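Local coordinates for protein aminotransferase, class III (Thermomicrobium roseum, PDB 6IO1) that acts as a thermostable (S)-enantioselective omega-transaminase, probably shuttling amino groups between substrates through its bound pyridoxal 5'-phosphate cofactor, at residues Q207-T212 / A248-Y253; L259-T264 / T271-Q276; I284-K289 / G299-S304. One frame throughout, in Å; residues are numbered along the deposited sequence.

Interaction 1: residues Q207-T212 / A248-Y253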
ATOM      1  N   GLN B 207       2.139 -34.904  -6.716  1.00 22.89           N
ATOM      2  CA  GLN B 207       2.169 -35.819  -5.580  1.00 23.91           C
ATOM      3  C   GLN B 207       2.487 -35.078  -4.289  1.00 24.69           C
ATOM      4  O   GLN B 207       1.851 -35.313  -3.250  1.00 26.61           O
ATOM      5  CB  GLN B 207       3.201 -36.914  -5.842  1.00 26.59           C
ATOM      6  CG  GLN B 207       3.287 -38.000  -4.791  1.00 35.17           C
ATOM      7  CD  GLN B 207       4.109 -39.180  -5.269  1.00 49.61           C
ATOM      8  OE1 GLN B 207       3.565 -40.203  -5.687  1.00 58.54           O
ATOM      9  NE2 GLN B 207       5.429 -39.037  -5.228  1.00 52.02           N
ATOM     10  N   GLU B 208       3.462 -34.168  -4.338  1.00 24.09           N
ATOM     11  CA  GLU B 208       3.792 -33.387  -3.152  1.00 24.98           C
ATOM     12  C   GLU B 208       2.612 -32.534  -2.701  1.00 23.11           C
ATOM     13  O   GLU B 208       2.313 -32.465  -1.502  1.00 23.56           O
ATOM     14  CB  GLU B 208       5.011 -32.510  -3.419  1.00 26.95           C
ATOM     15  CG  GLU B 208       5.233 -31.473  -2.343  1.00 28.93           C
ATOM     16  CD  GLU B 208       6.152 -30.372  -2.784  1.00 31.02           C
ATOM     17  OE1 GLU B 208       6.810 -30.533  -3.836  1.00 32.82           O
ATOM     18  OE2 GLU B 208       6.203 -29.330  -2.096  1.00 31.15           O
ATOM     19  N   LEU B 209       1.927 -31.882  -3.644  1.00 22.38           N
ATOM     20  CA  LEU B 209       0.783 -31.048  -3.284  1.00 20.99           C
ATOM     21  C   LEU B 209      -0.320 -31.874  -2.634  1.00 21.95           C
ATOM     22  O   LEU B 209      -0.881 -31.485  -1.601  1.00 19.18           O
ATOM     23  CB  LEU B 209       0.251 -30.320  -4.520  1.00 20.13           C
ATOM     24  CG  LEU B 209      -1.078 -29.579  -4.347  1.00 19.00           C
ATOM     25  CD1 LEU B 209      -0.981 -28.542  -3.236  1.00 18.47           C
ATOM     26  CD2 LEU B 209      -1.509 -28.931  -5.653  1.00 18.45           C
ATOM     27  N   GLU B 210      -0.638 -33.030  -3.223  1.00 24.21           N
ATOM     28  CA  GLU B 210      -1.697 -33.873  -2.677  1.00 24.52           C
ATOM     29  C   GLU B 210      -1.348 -34.360  -1.276  1.00 24.48           C
ATOM     30  O   GLU B 210      -2.186 -34.327  -0.365  1.00 24.44           O
ATOM     31  CB  GLU B 210      -1.960 -35.058  -3.607  1.00 27.54           C
ATOM     32  CG  GLU B 210      -2.437 -34.673  -4.998  1.00 28.28           C
ATOM     33  CD  GLU B 210      -3.602 -35.521  -5.468  1.00 38.07           C
ATOM     34  OE1 GLU B 210      -4.599 -35.627  -4.724  1.00 36.08           O
ATOM     35  OE2 GLU B 210      -3.515 -36.086  -6.577  1.00 41.31           O
ATOM     36  N   GLU B 211      -0.112 -34.826  -1.083  1.00 23.83           N
ATOM     37  CA  GLU B 211       0.277 -35.336   0.229  1.00 26.82           C
ATOM     38  C   GLU B 211       0.316 -34.220   1.270  1.00 25.48           C
ATOM     39  O   GLU B 211      -0.048 -34.439   2.434  1.00 26.65           O
ATOM     40  CB  GLU B 211       1.606 -36.081   0.116  1.00 31.40           C
ATOM     41  CG  GLU B 211       1.444 -37.340  -0.723  1.00 38.00           C
ATOM     42  CD  GLU B 211       2.573 -38.335  -0.572  1.00 45.38           C
ATOM     43  OE1 GLU B 211       2.486 -39.193   0.326  1.00 51.16           O
ATOM     44  OE2 GLU B 211       3.525 -38.282  -1.376  1.00 48.30           O
ATOM     45  N   THR B 212       0.751 -33.016   0.880  1.00 25.51           N
ATOM     46  CA  THR B 212       0.716 -31.890   1.812  1.00 24.84           C
ATOM     47  C   THR B 212      -0.715 -31.554   2.212  1.00 24.91           C
ATOM     48  O   THR B 212      -1.001 -31.311   3.394  1.00 26.54           O
ATOM     49  CB  THR B 212       1.401 -30.672   1.193  1.00 26.25           C
ATOM     50  OG1 THR B 212       2.798 -30.944   1.024  1.00 26.35           O
ATOM     51  CG2 THR B 212       1.235 -29.456   2.096  1.00 23.35           C
ATOM     52  N   ALA B 248      -6.275 -28.613 -11.007  1.00 17.08           N
ATOM     53  CA  ALA B 248      -7.194 -29.739 -10.877  1.00 17.29           C
ATOM     54  C   ALA B 248      -7.185 -30.293  -9.460  1.00 16.93           C
ATOM     55  O   ALA B 248      -8.244 -30.596  -8.899  1.00 17.40           O
ATOM     56  CB  ALA B 248      -6.836 -30.831 -11.884  1.00 19.84           C
ATOM     57  N   VAL B 249      -6.000 -30.431  -8.861  1.00 17.47           N
ATOM     58  CA  VAL B 249      -5.926 -30.899  -7.475  1.00 18.89           C
ATOM     59  C   VAL B 249      -6.651 -29.925  -6.546  1.00 16.87           C
ATOM     60  O   VAL B 249      -7.462 -30.320  -5.689  1.00 17.37           O
ATOM     61  CB  VAL B 249      -4.458 -31.094  -7.051  1.00 19.85           C
ATOM     62  CG1 VAL B 249      -4.372 -31.454  -5.575  1.00 20.19           C
ATOM     63  CG2 VAL B 249      -3.795 -32.162  -7.908  1.00 21.26           C
ATOM     64  N   LEU B 250      -6.381 -28.627  -6.725  1.00 18.52           N
ATOM     65  CA  LEU B 250      -7.003 -27.616  -5.875  1.00 16.11           C
ATOM     66  C   LEU B 250      -8.522 -27.678  -5.972  1.00 18.08           C
ATOM     67  O   LEU B 250      -9.226 -27.630  -4.956  1.00 17.66           O
ATOM     68  CB  LEU B 250      -6.494 -26.225  -6.256  1.00 16.97           C
ATOM     69  CG  LEU B 250      -5.008 -25.957  -6.019  1.00 16.92           C
ATOM     70  CD1 LEU B 250      -4.630 -24.575  -6.526  1.00 14.94           C
ATOM     71  CD2 LEU B 250      -4.663 -26.107  -4.545  1.00 16.27           C
ATOM     72  N   ARG B 251      -9.048 -27.785  -7.195  1.00 19.43           N
ATOM     73  CA  ARG B 251     -10.488 -27.922  -7.376  1.00 19.60           C
ATOM     74  C   ARG B 251     -11.008 -29.218  -6.771  1.00 17.93           C
ATOM     75  O   ARG B 251     -12.138 -29.258  -6.269  1.00 18.85           O
ATOM     76  CB  ARG B 251     -10.840 -27.851  -8.861  1.00 17.65           C
ATOM     77  CG  ARG B 251     -10.646 -26.477  -9.478  1.00 17.98           C
ATOM     78  CD  ARG B 251     -11.376 -26.365 -10.804  1.00 17.89           C
ATOM     79  NE  ARG B 251     -11.027 -27.456 -11.711  1.00 16.59           N
ATOM     80  CZ  ARG B 251      -9.945 -27.469 -12.483  1.00 17.53           C
ATOM     81  NH1 ARG B 251      -9.096 -26.452 -12.457  1.00 16.32           N
ATOM     82  NH2 ARG B 251      -9.711 -28.504 -13.278  1.00 16.98           N
ATOM     83  N   LYS B 252     -10.209 -30.288  -6.821  1.00 19.33           N
ATOM     84  CA  LYS B 252     -10.618 -31.546  -6.210  1.00 20.85           C
ATOM     85  C   LYS B 252     -10.876 -31.368  -4.722  1.00 22.63           C
ATOM     86  O   LYS B 252     -11.825 -31.944  -4.176  1.00 21.56           O
ATOM     87  CB  LYS B 252      -9.556 -32.621  -6.441  1.00 19.44           C
ATOM     88  CG  LYS B 252      -9.753 -33.875  -5.598  1.00 23.35           C
ATOM     89  CD  LYS B 252      -8.607 -34.858  -5.776  1.00 25.84           C
ATOM     90  CE  LYS B 252      -8.675 -35.974  -4.745  1.00 26.33           C
ATOM     91  NZ  LYS B 252      -7.560 -36.949  -4.904  1.00 32.01           N
ATOM     92  N   TYR B 253     -10.057 -30.564  -4.048  1.00 23.12           N
ATOM     93  CA  TYR B 253     -10.274 -30.345  -2.622  1.00 20.68           C
ATOM     94  C   TYR B 253     -11.085 -29.090  -2.314  1.00 19.92           C
ATOM     95  O   TYR B 253     -11.316 -28.794  -1.137  1.00 22.72           O
ATOM     96  CB  TYR B 253      -8.937 -30.296  -1.881  1.00 20.10           C
ATOM     97  CG  TYR B 253      -8.209 -31.615  -1.919  1.00 20.07           C
ATOM     98  CD1 TYR B 253      -8.582 -32.661  -1.084  1.00 22.60           C
ATOM     99  CD2 TYR B 253      -7.161 -31.823  -2.802  1.00 21.98           C
ATOM    100  CE1 TYR B 253      -7.922 -33.873  -1.122  1.00 23.60           C
ATOM    101  CE2 TYR B 253      -6.497 -33.029  -2.849  1.00 23.53           C
ATOM    102  CZ  TYR B 253      -6.880 -34.051  -2.008  1.00 25.63           C
ATOM    103  OH  TYR B 253      -6.215 -35.255  -2.054  1.00 30.50           O
TER

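Interaction 2: residues L259-T264 / T271-Q276. With PMP (4'-deoxy-4'-aminopyridoxal-5'-phosphate), chain C.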
ATOM      1  N   LEU B 259      -4.360 -16.303  -8.094  1.00 13.83           N
ATOM      2  CA  LEU B 259      -3.319 -16.126  -9.097  1.00 13.46           C
ATOM      3  C   LEU B 259      -2.747 -14.721  -8.974  1.00 11.14           C
ATOM      4  O   LEU B 259      -3.479 -13.733  -9.100  1.00 13.62           O
ATOM      5  CB  LEU B 259      -3.860 -16.368 -10.505  1.00 15.24           C
ATOM      6  CG  LEU B 259      -2.811 -16.871 -11.497  1.00 17.48           C
ATOM      7  CD1 LEU B 259      -2.260 -18.221 -11.061  1.00 16.51           C
ATOM      8  CD2 LEU B 259      -3.388 -16.948 -12.897  1.00 24.17           C
ATOM      9  N   ASP B 260      -1.441 -14.638  -8.732  1.00 14.42           N
ATOM     10  CA  ASP B 260      -0.750 -13.365  -8.549  1.00 13.65           C
ATOM     11  C   ASP B 260      -0.244 -12.917  -9.913  1.00 13.50           C
ATOM     12  O   ASP B 260       0.790 -13.388 -10.392  1.00 15.83           O
ATOM     13  CB  ASP B 260       0.382 -13.520  -7.536  1.00 15.62           C
ATOM     14  CG  ASP B 260       1.112 -12.214  -7.249  1.00 16.73           C
ATOM     15  OD1 ASP B 260       1.021 -11.266  -8.052  1.00 17.58           O
ATOM     16  OD2 ASP B 260       1.788 -12.141  -6.203  1.00 18.27           O
ATOM     17  N   GLU B 261      -0.969 -11.989 -10.537  1.00 13.21           N
ATOM     18  CA  GLU B 261      -0.614 -11.454 -11.844  1.00 13.80           C
ATOM     19  C   GLU B 261       0.023 -10.073 -11.750  1.00 13.39           C
ATOM     20  O   GLU B 261      -0.050  -9.298 -12.710  1.00 15.24           O
ATOM     21  CB  GLU B 261      -1.846 -11.409 -12.748  1.00 16.06           C
ATOM     22  CG  GLU B 261      -2.411 -12.776 -13.100  1.00 16.29           C
ATOM     23  CD  GLU B 261      -2.141 -13.167 -14.540  1.00 18.47           C
ATOM     24  OE1 GLU B 261      -1.250 -12.558 -15.167  1.00 18.43           O
ATOM     25  OE2 GLU B 261      -2.825 -14.082 -15.046  1.00 20.67           O
ATOM     26  N   VAL B 262       0.630  -9.744 -10.606  1.00 14.91           N
ATOM     27  CA  VAL B 262       1.206  -8.415 -10.414  1.00 13.98           C
ATOM     28  C   VAL B 262       2.283  -8.136 -11.457  1.00 14.26           C
ATOM     29  O   VAL B 262       2.352  -7.036 -12.019  1.00 14.43           O
ATOM     30  CB  VAL B 262       1.746  -8.272  -8.978  1.00 16.44           C
ATOM     31  CG1 VAL B 262       2.677  -7.079  -8.866  1.00 17.93           C
ATOM     32  CG2 VAL B 262       0.591  -8.136  -7.993  1.00 13.99           C
ATOM     33  N   ILE B 263       3.126  -9.124 -11.745  1.00 13.37           N
ATOM     34  CA  ILE B 263       4.169  -8.961 -12.756  1.00 15.12           C
ATOM     35  C   ILE B 263       3.692  -9.422 -14.126  1.00 14.16           C
ATOM     36  O   ILE B 263       3.820  -8.697 -15.117  1.00 13.85           O
ATOM     37  CB  ILE B 263       5.446  -9.721 -12.334  1.00 15.71           C
ATOM     38  CG1 ILE B 263       6.118  -9.044 -11.142  1.00 18.31           C
ATOM     39  CG2 ILE B 263       6.413  -9.820 -13.503  1.00 16.15           C
ATOM     40  CD1 ILE B 263       7.434  -9.685 -10.755  1.00 18.83           C
ATOM     41  N   THR B 264       3.136 -10.633 -14.199  1.00 15.38           N
ATOM     42  CA  THR B 264       2.747 -11.205 -15.483  1.00 15.80           C
ATOM     43  C   THR B 264       1.604 -10.436 -16.133  1.00 15.34           C
ATOM     44  O   THR B 264       1.465 -10.463 -17.361  1.00 18.25           O
ATOM     45  CB  THR B 264       2.350 -12.671 -15.306  1.00 16.11           C
ATOM     46  OG1 THR B 264       1.269 -12.764 -14.370  1.00 14.95           O
ATOM     47  CG2 THR B 264       3.529 -13.482 -14.793  1.00 16.80           C
ATOM     48  N   THR B 271       0.673 -12.611 -23.659  1.00 19.94           N
ATOM     49  CA  THR B 271      -0.773 -12.478 -23.655  1.00 19.54           C
ATOM     50  C   THR B 271      -1.121 -11.403 -22.639  1.00 18.70           C
ATOM     51  O   THR B 271      -0.274 -10.979 -21.850  1.00 19.72           O
ATOM     52  CB  THR B 271      -1.479 -13.793 -23.297  1.00 22.52           C
ATOM     53  OG1 THR B 271      -1.020 -14.246 -22.019  1.00 20.79           O
ATOM     54  CG2 THR B 271      -1.196 -14.860 -24.345  1.00 24.95           C
ATOM     55  N   LEU B 272      -2.378 -10.956 -22.658  1.00 19.25           N
ATOM     56  CA  LEU B 272      -2.782  -9.901 -21.733  1.00 18.92           C
ATOM     57  C   LEU B 272      -2.570 -10.326 -20.285  1.00 18.24           C
ATOM     58  O   LEU B 272      -2.076  -9.541 -19.467  1.00 18.39           O
ATOM     59  CB  LEU B 272      -4.239  -9.510 -21.971  1.00 18.37           C
ATOM     60  CG  LEU B 272      -4.686  -8.273 -21.187  1.00 19.92           C
ATOM     61  CD1 LEU B 272      -3.748  -7.104 -21.457  1.00 18.25           C
ATOM     62  CD2 LEU B 272      -6.121  -7.900 -21.522  1.00 19.68           C
ATOM     63  N   PHE B 273      -2.922 -11.564 -19.949  1.00 17.68           N
ATOM     64  CA  PHE B 273      -2.714 -12.089 -18.610  1.00 17.51           C
ATOM     65  C   PHE B 273      -2.073 -13.466 -18.685  1.00 20.26           C
ATOM     66  O   PHE B 273      -2.266 -14.211 -19.650  1.00 20.40           O
ATOM     67  CB  PHE B 273      -4.028 -12.160 -17.825  1.00 18.91           C
ATOM     68  CG  PHE B 273      -4.718 -10.835 -17.689  1.00 19.18           C
ATOM     69  CD1 PHE B 273      -4.135  -9.808 -16.966  1.00 18.10           C
ATOM     70  CD2 PHE B 273      -5.946 -10.612 -18.290  1.00 17.13           C
ATOM     71  CE1 PHE B 273      -4.764  -8.585 -16.840  1.00 16.45           C
ATOM     72  CE2 PHE B 273      -6.581  -9.391 -18.166  1.00 18.57           C
ATOM     73  CZ  PHE B 273      -5.989  -8.377 -17.441  1.00 16.24           C
ATOM     74  N   GLY B 274      -1.295 -13.792 -17.650  1.00 18.37           N
ATOM     75  CA  GLY B 274      -0.627 -15.080 -17.608  1.00 20.19           C
ATOM     76  C   GLY B 274      -1.578 -16.257 -17.515  1.00 20.93           C
ATOM     77  O   GLY B 274      -1.244 -17.362 -17.952  1.00 24.51           O
ATOM     78  N   MET B 275      -2.764 -16.049 -16.926  1.00 20.66           N
ATOM     79  CA  MET B 275      -3.751 -17.124 -16.842  1.00 22.09           C
ATOM     80  C   MET B 275      -4.096 -17.668 -18.222  1.00 24.24           C
ATOM     81  O   MET B 275      -4.337 -18.871 -18.381  1.00 24.03           O
ATOM     82  CB  MET B 275      -5.014 -16.646 -16.112  1.00 20.89           C
ATOM     83  CG  MET B 275      -5.781 -15.505 -16.778  1.00 22.65           C
ATOM     84  SD  MET B 275      -6.950 -14.674 -15.677  1.00 26.57           S
ATOM     85  CE  MET B 275      -8.402 -15.714 -15.827  1.00 23.92           C
ATOM     86  N   GLN B 276      -4.139 -16.795 -19.232  1.00 24.26           N
ATOM     87  CA  GLN B 276      -4.410 -17.255 -20.590  1.00 25.22           C
ATOM     88  C   GLN B 276      -3.279 -18.129 -21.118  1.00 26.02           C
ATOM     89  O   GLN B 276      -3.530 -19.112 -21.825  1.00 26.50           O
ATOM     90  CB  GLN B 276      -4.641 -16.064 -21.520  1.00 25.57           C
ATOM     91  CG  GLN B 276      -5.012 -16.477 -22.935  1.00 27.03           C
ATOM     92  CD  GLN B 276      -5.447 -15.313 -23.801  1.00 30.58           C
ATOM     93  OE1 GLN B 276      -5.622 -14.195 -23.319  1.00 30.05           O
ATOM     94  NE2 GLN B 276      -5.628 -15.573 -25.091  1.00 30.01           N
TER
HETATM   95  N1  PMP C 701       3.400  -9.549  -6.030  1.00 22.95           N
HETATM   96  C2  PMP C 701       4.373  -9.795  -6.907  1.00 24.34           C
HETATM   97  C2A PMP C 701       4.205 -10.922  -7.877  1.00 22.32           C
HETATM   98  C3  PMP C 701       5.535  -9.013  -6.920  1.00 27.63           C
HETATM   99  O3  PMP C 701       6.514  -9.288  -7.829  1.00 29.66           O
HETATM  100  C4  PMP C 701       5.676  -7.964  -6.007  1.00 26.30           C
HETATM  101  C4A PMP C 701       6.919  -7.109  -6.003  1.00 30.35           C
HETATM  102  N4A PMP C 701       7.538  -7.010  -7.328  1.00 29.03           N
HETATM  103  C5  PMP C 701       4.640  -7.721  -5.093  1.00 26.04           C
HETATM  104  C6  PMP C 701       3.530  -8.544  -5.150  1.00 22.90           C
HETATM  105  C5A PMP C 701       4.735  -6.614  -4.089  1.00 26.23           C
HETATM  106  O4P PMP C 701       4.201  -5.370  -4.642  1.00 29.08           O
HETATM  107  P   PMP C 701       4.293  -3.977  -3.831  1.00 26.56           P
HETATM  108  O1P PMP C 701       3.617  -2.943  -4.710  1.00 23.74           O
HETATM  109  O2P PMP C 701       3.566  -4.206  -2.522  1.00 19.81           O
HETATM  110  O3P PMP C 701       5.775  -3.712  -3.643  1.00 26.07           O
HETATM  111  O   HOH W   1       0.911 -11.726 -19.692  1.00 20.70           O

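Interaction 3: residues I284-K289 / G299-S304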
ATOM      1  N   ILE B 284      -9.592 -16.019  -7.537  1.00 15.32           N
ATOM      2  CA  ILE B 284      -9.154 -14.674  -7.184  1.00 14.55           C
ATOM      3  C   ILE B 284      -7.887 -14.363  -7.970  1.00 13.46           C
ATOM      4  O   ILE B 284      -7.015 -15.223  -8.130  1.00 14.79           O
ATOM      5  CB  ILE B 284      -8.902 -14.532  -5.667  1.00 14.91           C
ATOM      6  CG1 ILE B 284     -10.157 -14.888  -4.871  1.00 15.60           C
ATOM      7  CG2 ILE B 284      -8.450 -13.126  -5.324  1.00 15.03           C
ATOM      8  CD1 ILE B 284      -9.924 -14.990  -3.380  1.00 15.51           C
ATOM      9  N   VAL B 285      -7.792 -13.133  -8.466  1.00 10.81           N
ATOM     10  CA  VAL B 285      -6.617 -12.654  -9.177  1.00 11.11           C
ATOM     11  C   VAL B 285      -6.171 -11.344  -8.541  1.00 11.60           C
ATOM     12  O   VAL B 285      -7.002 -10.523  -8.142  1.00 13.12           O
ATOM     13  CB  VAL B 285      -6.889 -12.468 -10.686  1.00 11.13           C
ATOM     14  CG1 VAL B 285      -8.003 -11.452 -10.923  1.00 11.69           C
ATOM     15  CG2 VAL B 285      -5.623 -12.040 -11.387  1.00 12.76           C
ATOM     16  N   THR B 286      -4.862 -11.166  -8.410  1.00 12.55           N
ATOM     17  CA  THR B 286      -4.290  -9.931  -7.896  1.00 12.64           C
ATOM     18  C   THR B 286      -3.429  -9.295  -8.974  1.00 12.04           C
ATOM     19  O   THR B 286      -2.731  -9.995  -9.715  1.00 14.25           O
ATOM     20  CB  THR B 286      -3.455 -10.176  -6.636  1.00 11.67           C
ATOM     21  OG1 THR B 286      -2.325 -10.993  -6.961  1.00 13.38           O
ATOM     22  CG2 THR B 286      -4.289 -10.872  -5.579  1.00 13.78           C
ATOM     23  N   PHE B 287      -3.477  -7.969  -9.062  1.00 12.43           N
ATOM     24  CA  PHE B 287      -2.743  -7.268 -10.104  1.00 13.78           C
ATOM     25  C   PHE B 287      -2.210  -5.953  -9.560  1.00 15.26           C
ATOM     26  O   PHE B 287      -2.707  -5.416  -8.570  1.00 13.85           O
ATOM     27  CB  PHE B 287      -3.613  -7.017 -11.345  1.00 12.68           C
ATOM     28  CG  PHE B 287      -4.973  -6.455 -11.036  1.00 13.68           C
ATOM     29  CD1 PHE B 287      -6.032  -7.295 -10.738  1.00 13.30           C
ATOM     30  CD2 PHE B 287      -5.195  -5.088 -11.062  1.00 12.87           C
ATOM     31  CE1 PHE B 287      -7.284  -6.785 -10.460  1.00 12.41           C
ATOM     32  CE2 PHE B 287      -6.447  -4.571 -10.786  1.00 13.30           C
ATOM     33  CZ  PHE B 287      -7.493  -5.421 -10.484  1.00 14.44           C
ATOM     34  N   ALA B 288      -1.185  -5.444 -10.239  1.00 15.46           N
ATOM     35  CA  ALA B 288      -0.538  -4.183  -9.904  1.00 16.44           C
ATOM     36  C   ALA B 288       0.425  -3.830 -11.025  1.00 17.23           C
ATOM     37  O   ALA B 288       0.327  -4.388 -12.123  1.00 24.96           O
ATOM     38  CB  ALA B 288       0.198  -4.273  -8.565  1.00 15.53           C
ATOM     39  N   LYS B 289       1.341  -2.898 -10.766  1.00 16.07           N
ATOM     40  CA  LYS B 289       2.416  -2.597 -11.704  1.00 13.62           C
ATOM     41  C   LYS B 289       1.891  -2.106 -13.049  1.00 13.44           C
ATOM     42  O   LYS B 289       1.502  -0.942 -13.187  1.00 15.74           O
ATOM     43  CB  LYS B 289       3.304  -3.832 -11.902  1.00 14.81           C
ATOM     44  CG  LYS B 289       4.105  -4.237 -10.674  1.00 16.73           C
ATOM     45  CD  LYS B 289       5.127  -5.312 -11.013  1.00 15.15           C
ATOM     46  CE  LYS B 289       5.964  -5.689  -9.801  1.00 20.17           C
ATOM     47  NZ  LYS B 289       6.676  -4.520  -9.219  1.00 22.13           N
ATOM     48  N   GLY B 299      -3.251  -0.918  -7.783  1.00 13.50           N
ATOM     49  CA  GLY B 299      -3.300  -2.360  -7.684  1.00 14.29           C
ATOM     50  C   GLY B 299      -4.751  -2.761  -7.548  1.00 12.17           C
ATOM     51  O   GLY B 299      -5.639  -1.911  -7.477  1.00 13.28           O
ATOM     52  N   GLY B 300      -5.000  -4.062  -7.515  1.00 11.91           N
ATOM     53  CA  GLY B 300      -6.374  -4.494  -7.336  1.00 13.13           C
ATOM     54  C   GLY B 300      -6.497  -5.988  -7.152  1.00 11.18           C
ATOM     55  O   GLY B 300      -5.558  -6.756  -7.390  1.00 11.96           O
ATOM     56  N   VAL B 301      -7.698  -6.381  -6.735  1.00 12.89           N
ATOM     57  CA  VAL B 301      -8.093  -7.773  -6.578  1.00 13.42           C
ATOM     58  C   VAL B 301      -9.395  -7.980  -7.334  1.00 13.44           C
ATOM     59  O   VAL B 301     -10.343  -7.202  -7.170  1.00 13.33           O
ATOM     60  CB  VAL B 301      -8.271  -8.152  -5.096  1.00 14.64           C
ATOM     61  CG1 VAL B 301      -8.727  -9.594  -4.966  1.00 15.91           C
ATOM     62  CG2 VAL B 301      -6.984  -7.924  -4.335  1.00 15.59           C
ATOM     63  N   GLY B 302      -9.440  -9.024  -8.155  1.00 13.47           N
ATOM     64  CA  GLY B 302     -10.646  -9.436  -8.844  1.00 13.48           C
ATOM     65  C   GLY B 302     -11.086 -10.801  -8.343  1.00 12.43           C
ATOM     66  O   GLY B 302     -10.276 -11.719  -8.217  1.00 14.56           O
ATOM     67  N   VAL B 303     -12.376 -10.913  -8.057  1.00 12.91           N
ATOM     68  CA  VAL B 303     -12.962 -12.135  -7.537  1.00 14.47           C
ATOM     69  C   VAL B 303     -14.110 -12.565  -8.438  1.00 15.05           C
ATOM     70  O   VAL B 303     -14.734 -11.760  -9.153  1.00 17.57           O
ATOM     71  CB  VAL B 303     -13.440 -11.988  -6.075  1.00 15.02           C
ATOM     72  CG1 VAL B 303     -12.314 -11.473  -5.191  1.00 14.82           C
ATOM     73  CG2 VAL B 303     -14.655 -11.078  -5.996  1.00 15.85           C
ATOM     74  N   SER B 304     -14.366 -13.871  -8.386  1.00 16.58           N
ATOM     75  CA  SER B 304     -15.412 -14.536  -9.134  1.00 17.98           C
ATOM     76  C   SER B 304     -16.784 -14.141  -8.603  1.00 16.80           C
ATOM     77  O   SER B 304     -16.930 -13.607  -7.499  1.00 15.14           O
ATOM     78  CB  SER B 304     -15.242 -16.053  -9.049  1.00 16.68           C
ATOM     79  OG  SER B 304     -15.476 -16.516  -7.729  1.00 17.01           O
TER

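Interaction 1: residues Q207-T212 / A248-Y253
Leu-209 and Glu-210 face Val-249, Lys-252 and Tyr-253 where two helices run side by side on the large alpha/beta domain of a class-III aminotransferase. Helix 242-253 is the crossover between the neighbouring parallel strands 221-226 and 256-260, and helix 198-216 lies beside it, packing on strand 181-184 through Leu-209. The axes of the two short helical segments approach to 10.6 Å, 20° apart in direction, which leaves room for a layer of side chains between them.

The buried side is apolar. Leu-209 slides past Val-249, and Leu-209 CD2 meets Val-249 CG1 at 3.8 Å; Leu-250 CD2 is a looser neighbour, 4.4 Å from Leu-209 CD2. The branched valine suits this spot because one methyl serves two partners: Val-249 CG1 also touches the Glu-210 CG methylene at 3.8 Å.

Toward solvent the contact opens out and becomes polar. A bend at chi2 (-135°) brings Glu-210 OE1 to the ends of Lys-252 and Tyr-253, the glutamate crossing each side chain at about a right angle, its carboxylate plane 72° from the tyrosine ring. Lys-252 is stretched out beyond CG, long enough for a salt bridge. An alanine in place of Glu-210 would probably leave the Lys-252 ammonium and the Tyr-253 hydroxyl without their shared acceptor and uncover the Val-249 methyls. One oxygen takes both bonds: Glu-210 OE1 receives Lys-252 NZ on its syn lone pair at 3.2 Å. Tyr-253 OH donates to Glu-210 OE1 at 3.1 Å, from nearly straight ahead of the carboxylate bond.

Interaction 2: residues L259-T264 / T271-Q276
With CG anti to its carbonyl carbon (chi1 -66°) and the chain bent at chi2 (-107°), Glu-261 turns its carboxylate to the backbone of Gly-274 and Met-275. Each oxygen takes one amide: Gly-274 N donates to OE1 of Glu-261 on the syn lone pair at 2.8 Å, and Met-275 N donates to OE2 at 2.7 Å, also from the syn side but tilted slightly out of the carboxylate plane. Thr-264 OG1 gives OE1 a second bond from well above that plane, which helps fix the rotation of the group. Glycine suits position 274, since a side-chain carbon there would press on both Thr-264 OG1 and Glu-261 OE1.

The contact belongs to the beta-alpha-beta unit formed by strand 256-260, helix 274-278 and strand 284-287. The carboxylate takes up the first amides of this weakly bonded helix, whose start would probably favour its negative charge. Beside it, Leu-259 CD2 packs on Met-275 CB at 3.6 Å, and a water donates to both Thr-264 O and Thr-271 O.

On the other side of the strand end, Asp-260 points its carboxylate at the cofactor, OD2 lying 3.1 Å from PMP N1, as in related fold type I enzymes. His-155 and Asn-125 also hold OD2. An Asx turn steadies the aspartate, Val-262 N donating to its OD1 at 3.0 Å, and Val-262 CB packs against the pyridine ring, 3.6 Å from PMP N1.

Interaction 3: residues I284-K289 / G299-S304
Ile-284 opens an antiparallel beta hairpin by packing on Val-301 and Val-303 of the returning strand, in the large-domain sheet. Its CG2 meets Val-301 CG1 at 3.6 Å, while CG1 lies alongside Val-303; beta-branched side chains suit this face, which helix 121-138 covers. Val-285 turns to the other face and forms a hydrogen-bonded pair with Gly-302, N to O both ways at 2.9 Å and in the carbonyl planes. Glycine leaves room for Val-285 CG1, which would crowd any side chain there. Thr-286 returns to the face of Ile-284, with its CG2 beside Val-301 and its hydroxyl bonded to Asn-125.

At Phe-287 a second hydrogen-bonded pair forms, with Gly-300. CG sits between backbone N and carbonyl carbon (chi1 47°), which swings the ring back over the partner strand, and Gly-300 CA makes a CH-pi contact 3.7 Å from the ring centroid. Any side chain on Gly-300 would collide with this ring. After Ala-288, which packs on Gly-299, the chain turns into the cofactor pocket at Lys-289, whose NZ is hydrogen-bonded to Leu-60 O and weakly to Thr-323 OG1 of the second subunit.

Interactions 2 and 3 are neighbours, their centres about 10 Å apart, because strands 256-260 and 284-287 lie side by side in one sheet. Probable backbone hydrogen bonds tie them, Leu-259 N to Ile-284 O at 2.9 Å and Glu-261 N to Thr-286 O at 2.8 Å. Together they bring two pocket residues to opposite parts of the cofactor: Asp-260 to the pyridine nitrogen, and Lys-289 to the amino end, where Lys-289 NZ stands 3.2 Å from PMP N4A. Interaction 1 lies on the outer helices, with its centre about 22 Å and 24 Å from those of interactions 2 and 3; helix 242-253 is followed in the chain by strand 256-260.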